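Local coordinates for carbonic anhydrase (Trichomonas vaginalis, PDB 6Y04), which probably catalyses the reversible hydration of carbon dioxide to hydrogencarbonate, as a beta-class carbonic anhydrase with one zinc ion per subunit, at residues T58-A63 / S73-S78. Sequence-based numbering, arbitrary orientation.
Sequences TVIKAA and SDIVVS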
ATOM      1  N   THR A  58      -2.875   4.324  -9.806  1.00 16.48           N
ATOM      2  CA  THR A  58      -2.021   3.643  -8.845  1.00 15.36           C
ATOM      3  C   THR A  58      -2.757   3.616  -7.509  1.00 15.25           C
ATOM      4  O   THR A  58      -3.475   4.562  -7.173  1.00 14.89           O
ATOM      5  CB  THR A  58      -0.641   4.308  -8.726  1.00 14.99           C
ATOM      6  OG1 THR A  58      -0.839   5.693  -8.447  1.00 14.68           O
ATOM      7  CG2 THR A  58       0.201   4.150  -9.972  1.00 14.48           C
ATOM      8  N   VAL A  59      -2.574   2.515  -6.768  1.00 14.86           N
ATOM      9  CA  VAL A  59      -3.172   2.350  -5.456  1.00 14.88           C
ATOM     10  C   VAL A  59      -2.063   2.049  -4.453  1.00 14.83           C
ATOM     11  O   VAL A  59      -1.295   1.111  -4.639  1.00 14.89           O
ATOM     12  CB  VAL A  59      -4.267   1.259  -5.455  1.00 15.32           C
ATOM     13  CG1 VAL A  59      -4.886   1.076  -4.073  1.00 14.95           C
ATOM     14  CG2 VAL A  59      -5.343   1.528  -6.502  1.00 14.98           C
ATOM     15  N   ILE A  60      -1.997   2.873  -3.399  1.00 14.92           N
ATOM     16  CA  ILE A  60      -0.980   2.812  -2.359  1.00 15.07           C
ATOM     17  C   ILE A  60      -1.727   2.491  -1.070  1.00 15.34           C
ATOM     18  O   ILE A  60      -2.721   3.145  -0.782  1.00 16.34           O
ATOM     19  CB  ILE A  60      -0.256   4.176  -2.284  1.00 14.37           C
ATOM     20  CG1 ILE A  60       0.412   4.526  -3.618  1.00 14.22           C
ATOM     21  CG2 ILE A  60       0.724   4.241  -1.120  1.00 14.09           C
ATOM     22  CD1 ILE A  60       0.395   5.996  -3.975  1.00 13.68           C
ATOM     23  N   LYS A  61      -1.287   1.469  -0.328  1.00 15.43           N
ATOM     24  CA  LYS A  61      -1.996   1.062   0.876  1.00 15.75           C
ATOM     25  C   LYS A  61      -1.036   0.819   2.038  1.00 16.03           C
ATOM     26  O   LYS A  61      -0.059   0.087   1.908  1.00 16.16           O
ATOM     27  CB  LYS A  61      -2.766  -0.244   0.667  1.00 15.45           C
ATOM     28  CG  LYS A  61      -3.878  -0.249  -0.374  1.00 15.35           C
ATOM     29  CD  LYS A  61      -4.719  -1.486  -0.192  1.00 15.12           C
ATOM     30  CE  LYS A  61      -5.681  -1.760  -1.319  1.00 15.50           C
ATOM     31  NZ  LYS A  61      -6.373  -3.048  -1.078  1.00 15.78           N
ATOM     32  N   ALA A  62      -1.380   1.386   3.198  1.00 16.31           N
ATOM     33  CA  ALA A  62      -0.707   1.129   4.458  1.00 17.58           C
ATOM     34  C   ALA A  62      -1.738   1.184   5.579  1.00 18.33           C
ATOM     35  O   ALA A  62      -2.789   1.797   5.418  1.00 18.85           O
ATOM     36  CB  ALA A  62       0.390   2.148   4.681  1.00 16.35           C
ATOM     37  N   ALA A  63      -1.406   0.577   6.722  1.00 19.31           N
ATOM     38  CA  ALA A  63      -2.260   0.624   7.899  1.00 20.88           C
ATOM     39  C   ALA A  63      -2.564   2.074   8.261  1.00 21.98           C
ATOM     40  O   ALA A  63      -1.683   2.799   8.707  1.00 22.93           O
ATOM     41  CB  ALA A  63      -1.592  -0.104   9.041  1.00 20.16           C
ATOM     42  N   SER A  73       8.683   8.850   2.997  1.00 25.60           N
ATOM     43  CA  SER A  73       8.152   7.609   3.542  1.00 22.86           C
ATOM     44  C   SER A  73       7.812   6.721   2.353  1.00 21.02           C
ATOM     45  O   SER A  73       7.896   7.178   1.217  1.00 20.88           O
ATOM     46  CB  SER A  73       6.931   7.872   4.398  1.00 21.87           C
ATOM     47  OG  SER A  73       5.888   8.448   3.623  1.00 22.17           O
ATOM     48  N   ASP A  74       7.424   5.470   2.619  1.00 20.37           N
ATOM     49  CA  ASP A  74       6.957   4.558   1.583  1.00 19.01           C
ATOM     50  C   ASP A  74       5.847   5.232   0.771  1.00 18.66           C
ATOM     51  O   ASP A  74       5.877   5.217  -0.462  1.00 18.92           O
ATOM     52  CB  ASP A  74       6.452   3.229   2.168  1.00 19.22           C
ATOM     53  CG  ASP A  74       7.499   2.339   2.821  1.00 19.48           C
ATOM     54  OD1 ASP A  74       8.676   2.427   2.444  1.00 19.62           O
ATOM     55  OD2 ASP A  74       7.128   1.562   3.711  1.00 20.07           O
ATOM     56  N   ILE A  75       4.874   5.835   1.473  1.00 17.34           N
ATOM     57  CA  ILE A  75       3.694   6.389   0.828  1.00 16.48           C
ATOM     58  C   ILE A  75       4.101   7.595  -0.014  1.00 15.77           C
ATOM     59  O   ILE A  75       3.725   7.693  -1.181  1.00 17.14           O
ATOM     60  CB  ILE A  75       2.568   6.705   1.835  1.00 16.24           C
ATOM     61  CG1 ILE A  75       1.955   5.420   2.393  1.00 16.30           C
ATOM     62  CG2 ILE A  75       1.499   7.573   1.189  1.00 16.21           C
ATOM     63  CD1 ILE A  75       0.809   5.653   3.359  1.00 16.07           C
ATOM     64  N   VAL A  76       4.896   8.483   0.576  1.00 14.97           N
ATOM     65  CA  VAL A  76       5.315   9.701  -0.097  1.00 14.26           C
ATOM     66  C   VAL A  76       6.080   9.360  -1.377  1.00 13.70           C
ATOM     67  O   VAL A  76       5.773   9.896  -2.434  1.00 14.13           O
ATOM     68  CB  VAL A  76       6.094  10.632   0.852  1.00 14.37           C
ATOM     69  CG1 VAL A  76       6.930  11.641   0.087  1.00 14.79           C
ATOM     70  CG2 VAL A  76       5.149  11.350   1.808  1.00 14.13           C
ATOM     71  N   VAL A  77       7.051   8.445  -1.286  1.00 13.30           N
ATOM     72  CA  VAL A  77       7.863   8.054  -2.432  1.00 13.09           C
ATOM     73  C   VAL A  77       6.964   7.518  -3.550  1.00 13.16           C
ATOM     74  O   VAL A  77       7.178   7.826  -4.723  1.00 13.11           O
ATOM     75  CB  VAL A  77       8.952   7.036  -2.028  1.00 12.93           C
ATOM     76  CG1 VAL A  77       9.629   6.373  -3.225  1.00 12.24           C
ATOM     77  CG2 VAL A  77       9.983   7.669  -1.110  1.00 13.00           C
ATOM     78  N   SER A  78       5.962   6.712  -3.170  1.00 13.27           N
ATOM     79  CA  SER A  78       4.977   6.173  -4.096  1.00 13.12           C
ATOM     80  C   SER A  78       4.273   7.296  -4.852  1.00 12.64           C
ATOM     81  O   SER A  78       4.027   7.173  -6.048  1.00 12.83           O
ATOM     82  CB  SER A  78       3.985   5.294  -3.378  1.00 13.54           C
ATOM     83  OG  SER A  78       4.630   4.151  -2.832  1.00 13.89           O
TER
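Ile60 on strand 57-61 meets Ile75 and Ser78 at the start of helix 74-85. Its two branches divide the work. With CG1 beside the backbone N (chi1 -60°), CG2 is anti to it and reaches CG1 of Ile75 at 3.9 Å. CG1 of Ile60 lies alongside Ser78, 3.7 Å from its CB, and Ile60 CD1 also rests on that carbon. The two isoleucine side chains cross at a slant, and both also pack on Val35 of the neighbouring strand 32-36.

Two residues further along, Ala62 points its methyl at the helix. Its CB touches the tip of Ile75, with CD1 at 3.8 Å. The side chain of Ala62 is about 7 Å from that of the zinc ligand Cys37.

Ser78 meets Ile60 mainly through its CB. Its OG bonds to Asp74 O at 2.9 Å, one turn back. Ser78 N reaches the same oxygen from the opposite face of the carbonyl plane. Ser78 OG also pairs with Ala63 N of the second subunit. Ser73 caps the helix, its OG accepting from Val76 N at 3.2 Å.

Strand 57-61, helix 74-85 and parallel strand 90-96 form a beta-alpha-beta crossover, and the contact packs its helix on its first strand. It is buried and apolar, held by van der Waals packing. The serine hydroxyl is satisfied within the helix and across the dimer interface, which probably lets a polar residue sit in this hydrophobic layer.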